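Local coordinates for 2,5-dihydroxypyridine 5,6-dioxygenase (Pseudomonas putida KT2440, PDB 7CN3), which uses ferrous iron and oxygen to open the ring of 2,5-dihydroxypyridine between carbons 5 and 6, giving N-formylmaleamate in aerobic nicotinate degradation, at residues L18-E23 against A181-R186; L30-S35 against D99-L104; D214-F219 against L319-R324; F255-V260 against R313-H318. All coordinates share one frame; numbering follows the deposited sequence.

Interaction 1: L18-E23 against A181-R186; sequences LSRVDE and ADEPGR
Arg20 lies across Asp182 and alongside Glu183. Its CG stands anti to the carbonyl carbon (chi1 -54°), and the chain runs extended to NE along the 181-186 loop. Asp182 CB sits over one face of the guanidinium, 4.1 Å from Arg20 CZ. The Asp182 carboxylate is turned 44° from the guanidinium plane. Its OD2 lies 3.9 Å from Arg20 NH1 and well out of that plane, so this long salt bridge works by charge alone. Lys139 and Tyr178 hold the Asp182 oxygens more directly. Glu183 points the same way as Arg20, with its carboxylate almost perpendicular to the guanidinium (89°). Its OE1 comes in at the guanidinium edge, 3.5 Å from Arg20 NH2, as a salt bridge.

Deeper in, Ser19 OG accepts a hydrogen bond from Ala181 N at 3.1 Å and also bonds to Val15 O. Ser19 O and Ala181 O, two acceptors 3.4 Å apart, are each bonded to Arg118. Arg20, with positive phi, is the C-prime residue of the Schellman motif that ends helix 5-18. The contact joins this helix end to the loop before strand 187-189 by one buried hydrogen bond, with Arg118 holding both carbonyls, and by a salt-bridge network resting mainly on charge.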
# COMPACT_ATOMS: atom_id res chain seq x y z
N LEU C 18 30.31 9.68 -6.86
CA LEU C 18 30.91 10.03 -8.15
C LEU C 18 30.36 11.35 -8.67
O LEU C 18 31.04 12.06 -9.40
CB LEU C 18 30.67 8.92 -9.18
CG LEU C 18 31.46 7.62 -9.03
CD1 LEU C 18 31.00 6.57 -10.02
CD2 LEU C 18 32.97 7.87 -9.16
N SER C 19 29.12 11.69 -8.32
CA SER C 19 28.55 12.96 -8.73
C SER C 19 28.88 14.08 -7.75
O SER C 19 28.21 15.12 -7.78
CB SER C 19 27.03 12.83 -8.91
OG SER C 19 26.70 11.87 -9.90
N ARG C 20 29.87 13.88 -6.87
CA ARG C 20 30.38 14.91 -5.96
C ARG C 20 29.30 15.42 -5.01
O ARG C 20 29.27 16.60 -4.65
CB ARG C 20 31.02 16.07 -6.73
CG ARG C 20 32.10 15.61 -7.71
CD ARG C 20 33.06 16.74 -8.11
NE ARG C 20 34.10 16.24 -9.02
CZ ARG C 20 34.45 16.80 -10.18
NH1 ARG C 20 35.40 16.24 -10.93
NH2 ARG C 20 33.86 17.91 -10.60
N VAL C 21 28.39 14.55 -4.59
CA VAL C 21 27.42 14.91 -3.56
C VAL C 21 28.08 14.68 -2.21
O VAL C 21 28.57 13.58 -1.93
CB VAL C 21 26.13 14.09 -3.71
CG1 VAL C 21 25.27 14.24 -2.46
CG2 VAL C 21 25.37 14.49 -4.99
N ASP C 22 28.11 15.71 -1.38
CA ASP C 22 28.56 15.55 0.00
C ASP C 22 27.75 16.52 0.87
O ASP C 22 26.71 17.03 0.43
CB ASP C 22 30.08 15.75 0.13
CG ASP C 22 30.56 17.10 -0.39
OD1 ASP C 22 29.79 18.08 -0.39
OD2 ASP C 22 31.74 17.18 -0.81
N GLU C 23 28.25 16.78 2.08
CA GLU C 23 27.53 17.62 3.04
C GLU C 23 27.40 19.07 2.55
O GLU C 23 26.52 19.79 3.03
CB GLU C 23 28.24 17.59 4.41
CG GLU C 23 29.74 17.96 4.39
CD GLU C 23 30.65 16.82 3.90
OE1 GLU C 23 31.87 17.06 3.76
OE2 GLU C 23 30.14 15.70 3.66
N ALA C 181 26.79 12.69 -12.85
CA ALA C 181 26.69 14.14 -13.02
C ALA C 181 27.63 14.83 -12.03
O ALA C 181 27.19 15.38 -11.02
CB ALA C 181 25.27 14.59 -12.83
N ASP C 182 28.93 14.84 -12.36
CA ASP C 182 29.93 15.40 -11.45
C ASP C 182 30.22 16.88 -11.70
O ASP C 182 30.55 17.60 -10.76
CB ASP C 182 31.24 14.61 -11.54
CG ASP C 182 31.78 14.49 -12.97
OD1 ASP C 182 31.00 14.71 -13.92
OD2 ASP C 182 32.98 14.16 -13.14
N GLU C 183 30.13 17.34 -12.94
CA GLU C 183 30.48 18.72 -13.22
C GLU C 183 29.25 19.62 -13.15
O GLU C 183 28.16 19.22 -13.57
CB GLU C 183 31.12 18.84 -14.60
CG GLU C 183 32.22 17.82 -14.82
CD GLU C 183 33.59 18.44 -14.90
OE1 GLU C 183 34.00 19.11 -13.92
OE2 GLU C 183 34.27 18.24 -15.94
N PRO C 184 29.40 20.85 -12.67
CA PRO C 184 28.25 21.75 -12.57
C PRO C 184 27.67 22.09 -13.94
O PRO C 184 28.39 22.16 -14.94
CB PRO C 184 28.83 22.99 -11.88
CG PRO C 184 30.28 22.97 -12.26
CD PRO C 184 30.66 21.51 -12.29
N GLY C 185 26.36 22.32 -13.98
CA GLY C 185 25.73 22.73 -15.22
C GLY C 185 25.68 21.68 -16.29
O GLY C 185 25.37 22.00 -17.45
N ARG C 186 25.95 20.42 -15.96
CA ARG C 186 26.03 19.35 -16.94
C ARG C 186 25.01 18.26 -16.59
O ARG C 186 24.74 18.00 -15.42
CB ARG C 186 27.44 18.79 -16.99
CG ARG C 186 27.59 17.62 -17.92
CD ARG C 186 29.02 17.12 -17.98
NE ARG C 186 29.07 15.92 -18.79
CZ ARG C 186 28.77 14.71 -18.32
NH1 ARG C 186 28.43 14.57 -17.04
NH2 ARG C 186 28.82 13.67 -19.13

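Interaction 2: L30-S35 against D99-L104; sequences LKSHYS and DTMMLL. With G6C (5-oxidanyl-1H-pyridin-2-one), chain M.
Thr100 turns OG1 between its own N and carbonyl carbon (chi1 79°), which brings the hydroxyl to Leu30. Thr100 OG1 donates to Leu30 O at 2.8 Å, and Thr100 N donates to the same oxygen at 3.1 Å. Two bonds therefore grip one carbonyl. Met101 bends at chi3 (-52°), and its methyl turns in between Ser32 CB and the tyrosine. Met101 CE comes to 3.1 Å from Tyr34 OH. Met101 CG and SD lie against Leu30 CG. One methyl, Leu30 CD2, meets Leu103 CD1 at 3.6 Å, the two side chains crossing at about a right angle. Ser35 OG donates to Thr100 O at 2.9 Å from well above the carbonyl plane (64° out), and accepts from Ser32 N. Water 1 links Tyr34 OH to Met101 O.

The buried Asp99 carboxylate folds the loop after strand 96-99. Its OD1 takes Met101 N at 2.9 Å, an Asx turn, and also Met102 N from the same face, while OD2 takes Leu103 N on its syn lone pair. An alanine here is likely to leave these three buried N-H groups without their acceptor and let the 100-103 loop shift. Leu30 and Asp99 form a parallel bridge of the five-stranded sheet. Side-chain hydroxyls and the Asp99 carboxylate thus satisfy backbone groups where the strand pairing stops. Further along, Leu104 touches the bound hydroxypyridone.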
# COMPACT_ATOMS: atom_id res chain seq x y z
N LEU C 30 13.48 14.59 -8.28
CA LEU C 30 12.31 14.98 -9.05
C LEU C 30 11.53 13.74 -9.45
O LEU C 30 12.11 12.77 -9.95
CB LEU C 30 12.73 15.77 -10.29
CG LEU C 30 11.65 16.07 -11.30
CD1 LEU C 30 10.59 17.00 -10.69
CD2 LEU C 30 12.34 16.67 -12.56
N LYS C 31 10.21 13.78 -9.24
CA LYS C 31 9.39 12.59 -9.45
C LYS C 31 7.99 12.99 -9.86
O LYS C 31 7.57 14.14 -9.71
CB LYS C 31 9.35 11.71 -8.17
CG LYS C 31 8.29 12.10 -7.13
CD LYS C 31 8.72 11.63 -5.72
CE LYS C 31 7.57 11.56 -4.73
NZ LYS C 31 8.08 11.58 -3.33
N SER C 32 7.27 12.02 -10.43
CA SER C 32 5.84 12.10 -10.65
C SER C 32 5.25 10.75 -10.24
O SER C 32 5.96 9.87 -9.76
CB SER C 32 5.52 12.45 -12.10
OG SER C 32 4.12 12.63 -12.28
N HIS C 33 3.93 10.57 -10.44
CA HIS C 33 3.28 9.40 -9.86
C HIS C 33 3.80 8.09 -10.44
O HIS C 33 3.77 7.06 -9.77
CB HIS C 33 1.76 9.49 -10.06
CG HIS C 33 1.29 9.08 -11.43
ND1 HIS C 33 0.89 9.99 -12.38
CD2 HIS C 33 1.15 7.85 -11.99
CE1 HIS C 33 0.54 9.35 -13.48
NE2 HIS C 33 0.69 8.05 -13.27
N TYR C 34 4.26 8.11 -11.69
CA TYR C 34 4.76 6.93 -12.39
C TYR C 34 6.25 6.69 -12.16
O TYR C 34 6.81 5.77 -12.78
CB TYR C 34 4.48 7.05 -13.89
CG TYR C 34 5.01 8.33 -14.50
CD1 TYR C 34 4.28 9.50 -14.46
CD2 TYR C 34 6.26 8.36 -15.12
CE1 TYR C 34 4.75 10.68 -15.01
CE2 TYR C 34 6.75 9.54 -15.68
CZ TYR C 34 5.99 10.69 -15.62
OH TYR C 34 6.46 11.86 -16.17
N SER C 35 6.90 7.48 -11.31
CA SER C 35 8.30 7.24 -10.98
C SER C 35 8.44 5.94 -10.19
O SER C 35 7.59 5.59 -9.37
CB SER C 35 8.87 8.41 -10.18
OG SER C 35 9.02 9.57 -11.00
N ASP C 99 16.77 13.07 -11.57
CA ASP C 99 15.57 13.08 -12.39
C ASP C 99 15.09 11.63 -12.58
O ASP C 99 15.73 10.83 -13.27
CB ASP C 99 15.85 13.77 -13.72
CG ASP C 99 14.63 13.85 -14.61
OD1 ASP C 99 13.50 13.57 -14.13
OD2 ASP C 99 14.81 14.22 -15.78
N THR C 100 13.96 11.30 -11.94
CA THR C 100 13.29 10.03 -12.12
C THR C 100 12.00 10.15 -12.92
O THR C 100 11.17 9.23 -12.89
CB THR C 100 13.00 9.37 -10.76
OG1 THR C 100 11.85 9.98 -10.16
CG2 THR C 100 14.22 9.50 -9.81
N MET C 101 11.80 11.26 -13.65
CA MET C 101 10.63 11.40 -14.50
C MET C 101 10.94 11.76 -15.95
O MET C 101 10.08 11.54 -16.80
CB MET C 101 9.64 12.42 -13.90
CG MET C 101 10.05 13.87 -13.92
SD MET C 101 8.67 14.91 -13.38
CE MET C 101 7.41 14.32 -14.47
N MET C 102 12.13 12.30 -16.24
CA MET C 102 12.72 12.49 -17.56
C MET C 102 12.35 13.83 -18.20
O MET C 102 11.31 13.96 -18.85
CB MET C 102 12.37 11.35 -18.51
CG MET C 102 13.33 11.17 -19.68
SD MET C 102 12.74 11.99 -21.16
CE MET C 102 13.72 11.14 -22.38
N LEU C 103 13.24 14.81 -18.06
CA LEU C 103 13.11 16.14 -18.65
C LEU C 103 13.96 16.33 -19.91
O LEU C 103 13.84 17.38 -20.56
CB LEU C 103 13.49 17.21 -17.62
CG LEU C 103 12.71 17.40 -16.31
CD1 LEU C 103 13.36 18.47 -15.46
CD2 LEU C 103 11.28 17.79 -16.59
N LEU C 104 14.83 15.38 -20.24
CA LEU C 104 15.71 15.54 -21.39
C LEU C 104 14.91 15.83 -22.66
O LEU C 104 13.79 15.34 -22.83
CB LEU C 104 16.58 14.28 -21.59
CG LEU C 104 17.41 14.19 -22.89
CD1 LEU C 104 18.68 15.07 -22.86
CD2 LEU C 104 17.74 12.73 -23.23
OB G6C M . 17.57 10.49 -26.51
CG G6C M . 18.29 10.03 -25.45
CD1 G6C M . 19.64 10.33 -25.40
CD2 G6C M . 17.67 9.27 -24.46
NE1 G6C M . 20.37 9.89 -24.37
CE2 G6C M . 18.45 8.82 -23.41
CZ G6C M . 19.80 9.15 -23.39
OH G6C M . 20.59 8.74 -22.36
O HOH W 1 7.66 11.03 -18.79

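Interaction 3: D214-F219 against L319-R324; sequences DIILPF and LDIPLR. With FE2 (Fe (II) ion), chain L.
Asp214 reaches across to the end of strand 319-323. Its CB lies 3.8 Å from Pro322 O. With CG anti to the carbonyl carbon (chi1 -73°), the carboxylate swings over the backbone, and CG comes to 3.8 Å from Leu323 CA. At the tip, OD1 accepts a nearly straight hydrogen bond from Arg324 N at 3.0 Å (166° at the hydrogen), met from above the carboxylate plane (38° out). Water 4 joins this oxygen to Arg324 NH2. OD2 lies against Leu323 CD2, accepts from Asp211 N, and is linked by water 2 to Arg324 O. A leucine in its place would probably leave Arg324 N and Asp211 N without this acceptor and break the water links to Arg324.

Toward the other end, Leu217 and Asp320 form an antiparallel hydrogen-bonded pair. Leu217 N donates to Asp320 O at 2.8 Å, and Asp320 N to Leu217 O at 2.9 Å. Between the two ends, Ile216 and Ile321 lie side by side, and Ile215 CB packs on Pro322 CG at 3.9 Å. A cis peptide precedes Pro218, whose CD touches Leu319 CD2.

Asp320 is thereby fixed from behind while its side chain faces the metal. Its OD1 binds the ferrous iron at 2.3 Å, and OD2 is paired with Arg293. Two waters also bind the metal. His265, His318 and Asp320 form the triad of two histidines and one carboxylate known from many non-heme iron oxygenases, with Ser302 as a further ligand here.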
# COMPACT_ATOMS: atom_id res chain seq x y z
N ASP C 214 18.78 -4.48 -36.89
CA ASP C 214 18.91 -3.13 -36.35
C ASP C 214 17.60 -2.72 -35.67
O ASP C 214 16.55 -3.35 -35.84
CB ASP C 214 19.33 -2.14 -37.44
CG ASP C 214 20.81 -2.30 -37.87
OD1 ASP C 214 21.63 -2.79 -37.06
OD2 ASP C 214 21.17 -1.94 -39.02
N ILE C 215 17.65 -1.64 -34.89
CA ILE C 215 16.62 -1.32 -33.91
C ILE C 215 16.09 0.09 -34.11
O ILE C 215 16.86 1.02 -34.37
CB ILE C 215 17.15 -1.47 -32.48
CG1 ILE C 215 17.50 -2.93 -32.18
CG2 ILE C 215 16.13 -0.96 -31.45
CD1 ILE C 215 18.39 -3.10 -30.97
N ILE C 216 14.77 0.25 -33.97
CA ILE C 216 14.13 1.56 -33.85
C ILE C 216 13.58 1.70 -32.44
O ILE C 216 12.76 0.88 -32.00
CB ILE C 216 13.01 1.77 -34.86
CG1 ILE C 216 13.53 1.73 -36.29
CG2 ILE C 216 12.30 3.10 -34.56
CD1 ILE C 216 12.42 1.81 -37.36
N LEU C 217 14.00 2.76 -31.73
CA LEU C 217 13.42 3.16 -30.46
C LEU C 217 12.54 4.38 -30.67
O LEU C 217 12.95 5.32 -31.36
CB LEU C 217 14.51 3.46 -29.44
CG LEU C 217 15.46 2.27 -29.22
CD1 LEU C 217 16.70 2.70 -28.43
CD2 LEU C 217 14.76 1.12 -28.51
N PRO C 218 11.33 4.43 -30.08
CA PRO C 218 10.84 3.51 -29.06
C PRO C 218 10.06 2.25 -29.51
O PRO C 218 9.49 1.61 -28.63
CB PRO C 218 9.90 4.41 -28.23
CG PRO C 218 9.30 5.32 -29.24
CD PRO C 218 10.38 5.54 -30.32
N PHE C 219 10.05 1.89 -30.81
CA PHE C 219 9.33 0.68 -31.23
C PHE C 219 9.86 -0.55 -30.50
O PHE C 219 9.10 -1.46 -30.17
CB PHE C 219 9.46 0.44 -32.74
CG PHE C 219 9.01 1.59 -33.63
CD1 PHE C 219 8.34 2.70 -33.12
CD2 PHE C 219 9.27 1.53 -35.00
CE1 PHE C 219 7.94 3.75 -33.96
CE2 PHE C 219 8.88 2.58 -35.85
CZ PHE C 219 8.20 3.68 -35.33
N LEU C 319 12.91 9.60 -32.63
CA LEU C 319 13.36 8.22 -32.79
C LEU C 319 14.86 8.10 -32.56
O LEU C 319 15.63 8.97 -33.01
CB LEU C 319 13.02 7.66 -34.18
CG LEU C 319 11.59 7.82 -34.72
CD1 LEU C 319 11.51 7.38 -36.18
CD2 LEU C 319 10.58 7.07 -33.85
N ASP C 320 15.27 7.03 -31.86
CA ASP C 320 16.67 6.65 -31.67
C ASP C 320 16.93 5.34 -32.39
O ASP C 320 16.27 4.34 -32.08
CB ASP C 320 17.02 6.49 -30.19
CG ASP C 320 17.30 7.82 -29.50
OD1 ASP C 320 17.98 8.68 -30.09
OD2 ASP C 320 16.84 8.04 -28.35
N ILE C 321 17.87 5.33 -33.33
CA ILE C 321 18.10 4.17 -34.19
C ILE C 321 19.57 3.73 -34.13
O ILE C 321 20.43 4.38 -34.75
CB ILE C 321 17.68 4.48 -35.64
CG1 ILE C 321 16.19 4.85 -35.68
CG2 ILE C 321 17.96 3.28 -36.55
CD1 ILE C 321 15.68 5.41 -37.04
N PRO C 322 19.90 2.66 -33.40
CA PRO C 322 21.27 2.13 -33.47
C PRO C 322 21.49 1.12 -34.59
O PRO C 322 20.66 0.25 -34.87
CB PRO C 322 21.44 1.47 -32.09
CG PRO C 322 20.07 1.01 -31.74
CD PRO C 322 19.12 2.04 -32.31
N LEU C 323 22.63 1.28 -35.27
CA LEU C 323 23.04 0.43 -36.38
C LEU C 323 24.27 -0.37 -35.98
O LEU C 323 25.21 0.17 -35.38
CB LEU C 323 23.35 1.26 -37.63
CG LEU C 323 22.32 2.26 -38.13
CD1 LEU C 323 22.77 2.79 -39.49
CD2 LEU C 323 20.91 1.65 -38.21
N ARG C 324 24.27 -1.66 -36.30
CA ARG C 324 25.41 -2.56 -36.09
C ARG C 324 26.30 -2.59 -37.32
O ARG C 324 25.92 -2.16 -38.41
CB ARG C 324 24.95 -3.98 -35.79
CG ARG C 324 24.50 -4.18 -34.36
CD ARG C 324 23.61 -5.40 -34.25
NE ARG C 324 24.36 -6.65 -34.19
CZ ARG C 324 24.35 -7.59 -35.14
NH1 ARG C 324 25.06 -8.69 -34.97
NH2 ARG C 324 23.64 -7.42 -36.27
FE FE2 L . 17.67 10.98 -30.06
O HOH W 2 23.70 -1.97 -39.94
O HOH W 3 21.28 -2.15 -33.85
O HOH W 4 22.03 -5.65 -37.57
O HOH W 5 16.94 13.17 -30.02
O HOH W 6 18.20 9.94 -28.15

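Interaction 4: F255-V260 against R313-H318; sequences FNDPEV and RKTPCH. With FE2 (Fe (II) ion), chain L.
The backbones come closest at Val260 and Cys317, with CA atoms 5.6 Å apart, where a 3-10 turn packs against the irregular 313-318 loop. An Asx turn starts the 3-10 segment: Asp257 OD1 accepts from Glu259 N at 3.2 Å. The other oxygen, OD2, accepts from Thr315 OG1. That pair is modelled at 2.4 Å, so short that the exact length is doubtful.

Phe255, just after helix 243-254, lays its ring on Cys317. This is a CH-pi contact over the face, with Cys317 CB 3.6 Å from the ring centroid and 17° off the normal. Cys317 SG, anti to the backbone N (chi1 173°), approaches the same ring obliquely at 4.2 Å from the centroid. Val260 CG1 presses on Cys317 CB at 3.4 Å, tighter than usual for two carbons. Tyr251 meets the Phe255 ring edge-to-face.

Glu259 and Arg313 run antiparallel alongside each other, their flat groups 80° apart. They meet through the aliphatic parts, Glu259 CB lying 3.7 Å from Arg313 CD. The guanidinium goes on to Gly304 O and Ile263 O. Glu259 OE1 accepts a weak hydrogen bond from Lys314 N. Water 7 bridges Val260 O and Cys317 O.

Beyond Cys317 the chain turns its next side chain away from the 255-260 loop and into the active site, where His318 NE2 binds the ferrous iron at 2.3 Å.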
# COMPACT_ATOMS: atom_id res chain seq x y z
N PHE C 255 2.13 12.38 -36.83
CA PHE C 255 2.37 13.63 -36.12
C PHE C 255 2.08 14.86 -36.98
O PHE C 255 1.98 15.95 -36.42
CB PHE C 255 3.80 13.65 -35.60
CG PHE C 255 4.04 12.64 -34.51
CD1 PHE C 255 3.75 12.95 -33.19
CD2 PHE C 255 4.49 11.36 -34.81
CE1 PHE C 255 3.92 12.00 -32.19
CE2 PHE C 255 4.68 10.42 -33.81
CZ PHE C 255 4.39 10.74 -32.50
N ASN C 256 1.95 14.69 -38.30
CA ASN C 256 1.55 15.77 -39.20
C ASN C 256 2.44 17.01 -39.01
O ASN C 256 1.97 18.12 -38.78
CB ASN C 256 0.08 16.11 -38.99
CG ASN C 256 -0.43 17.12 -39.98
OD1 ASN C 256 -0.36 16.91 -41.19
ND2 ASN C 256 -0.94 18.25 -39.47
N ASP C 257 3.76 16.79 -39.12
CA ASP C 257 4.76 17.82 -38.85
C ASP C 257 6.02 17.50 -39.64
O ASP C 257 6.70 16.52 -39.33
CB ASP C 257 5.03 17.89 -37.35
CG ASP C 257 6.02 18.99 -36.97
OD1 ASP C 257 6.51 19.70 -37.87
OD2 ASP C 257 6.32 19.12 -35.76
N PRO C 258 6.36 18.28 -40.68
CA PRO C 258 7.51 17.92 -41.53
C PRO C 258 8.83 17.83 -40.78
O PRO C 258 9.77 17.20 -41.27
CB PRO C 258 7.54 19.03 -42.59
CG PRO C 258 6.14 19.62 -42.59
CD PRO C 258 5.65 19.48 -41.16
N GLU C 259 8.90 18.42 -39.59
CA GLU C 259 10.13 18.44 -38.81
C GLU C 259 10.51 17.09 -38.22
O GLU C 259 11.65 16.94 -37.76
CB GLU C 259 9.98 19.45 -37.67
CG GLU C 259 9.92 20.90 -38.12
CD GLU C 259 9.86 21.83 -36.93
OE1 GLU C 259 9.96 21.32 -35.79
OE2 GLU C 259 9.72 23.06 -37.13
N VAL C 260 9.59 16.12 -38.18
CA VAL C 260 9.96 14.82 -37.63
C VAL C 260 11.00 14.12 -38.51
O VAL C 260 11.67 13.19 -38.04
CB VAL C 260 8.72 13.91 -37.42
CG1 VAL C 260 7.58 14.66 -36.75
CG2 VAL C 260 8.25 13.29 -38.72
N ARG C 313 14.09 22.97 -34.52
CA ARG C 313 12.97 22.03 -34.52
C ARG C 313 12.55 21.63 -33.11
O ARG C 313 13.34 21.04 -32.36
CB ARG C 313 13.33 20.81 -35.36
CG ARG C 313 13.64 21.18 -36.81
CD ARG C 313 13.64 19.96 -37.70
NE ARG C 313 14.49 18.91 -37.15
CZ ARG C 313 15.80 18.84 -37.33
NH1 ARG C 313 16.41 19.77 -38.05
NH2 ARG C 313 16.51 17.85 -36.80
N LYS C 314 11.30 21.93 -32.78
CA LYS C 314 10.71 21.60 -31.48
C LYS C 314 9.78 20.38 -31.54
O LYS C 314 9.12 20.08 -30.54
CB LYS C 314 9.95 22.81 -30.94
CG LYS C 314 8.77 23.22 -31.83
CD LYS C 314 8.18 24.58 -31.43
CE LYS C 314 6.65 24.51 -31.31
NZ LYS C 314 6.20 23.89 -30.02
N THR C 315 9.72 19.68 -32.68
CA THR C 315 8.71 18.66 -32.93
C THR C 315 8.75 17.53 -31.89
O THR C 315 9.81 17.20 -31.36
CB THR C 315 8.90 18.08 -34.34
OG1 THR C 315 7.70 17.42 -34.77
CG2 THR C 315 10.09 17.12 -34.37
N PRO C 316 7.60 16.92 -31.58
CA PRO C 316 7.57 15.89 -30.54
C PRO C 316 8.04 14.52 -30.98
O PRO C 316 8.54 13.75 -30.16
CB PRO C 316 6.10 15.86 -30.12
CG PRO C 316 5.37 16.36 -31.29
CD PRO C 316 6.24 17.37 -31.94
N CYS C 317 7.86 14.17 -32.25
CA CYS C 317 8.18 12.81 -32.69
C CYS C 317 9.67 12.59 -32.70
O CYS C 317 10.41 13.26 -33.42
CB CYS C 317 7.62 12.52 -34.08
SG CYS C 317 8.19 10.91 -34.71
N HIS C 318 10.12 11.59 -31.96
CA HIS C 318 11.54 11.43 -31.75
C HIS C 318 11.94 9.95 -31.77
O HIS C 318 11.40 9.15 -31.00
CB HIS C 318 11.91 12.05 -30.42
CG HIS C 318 13.31 11.79 -30.07
ND1 HIS C 318 13.69 10.86 -29.14
CD2 HIS C 318 14.44 12.27 -30.63
CE1 HIS C 318 15.01 10.81 -29.10
NE2 HIS C 318 15.48 11.66 -29.99
FE FE2 L . 17.67 10.98 -30.06
O HOH W 7 11.36 12.04 -35.45
O HOH W 5 16.94 13.17 -30.02
O HOH W 6 18.20 9.94 -28.15

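Overall arrangement
Interaction 2 is nested inside the loop closed by interaction 1. Their centres are 19 Å apart, and both adjoin the five-stranded parallel sheet, at strands 26-31, 96-99 and 187-189. Interactions 3 and 4 follow later, with 4 nested inside 3. Their centres are 17 Å apart, and they touch where Pro218 CD packs on His318 O. Interaction 3 includes strand 319-323, at the edge of an antiparallel sheet, and interaction 4 the loop leading into it; they share the iron and two waters. Interaction 1 lies across the chain's centre from both, about 31 and 34 Å away, centre to centre. The bound hydroxypyridone touches Leu104, His318 and Asp320, so the active site lies between the two halves.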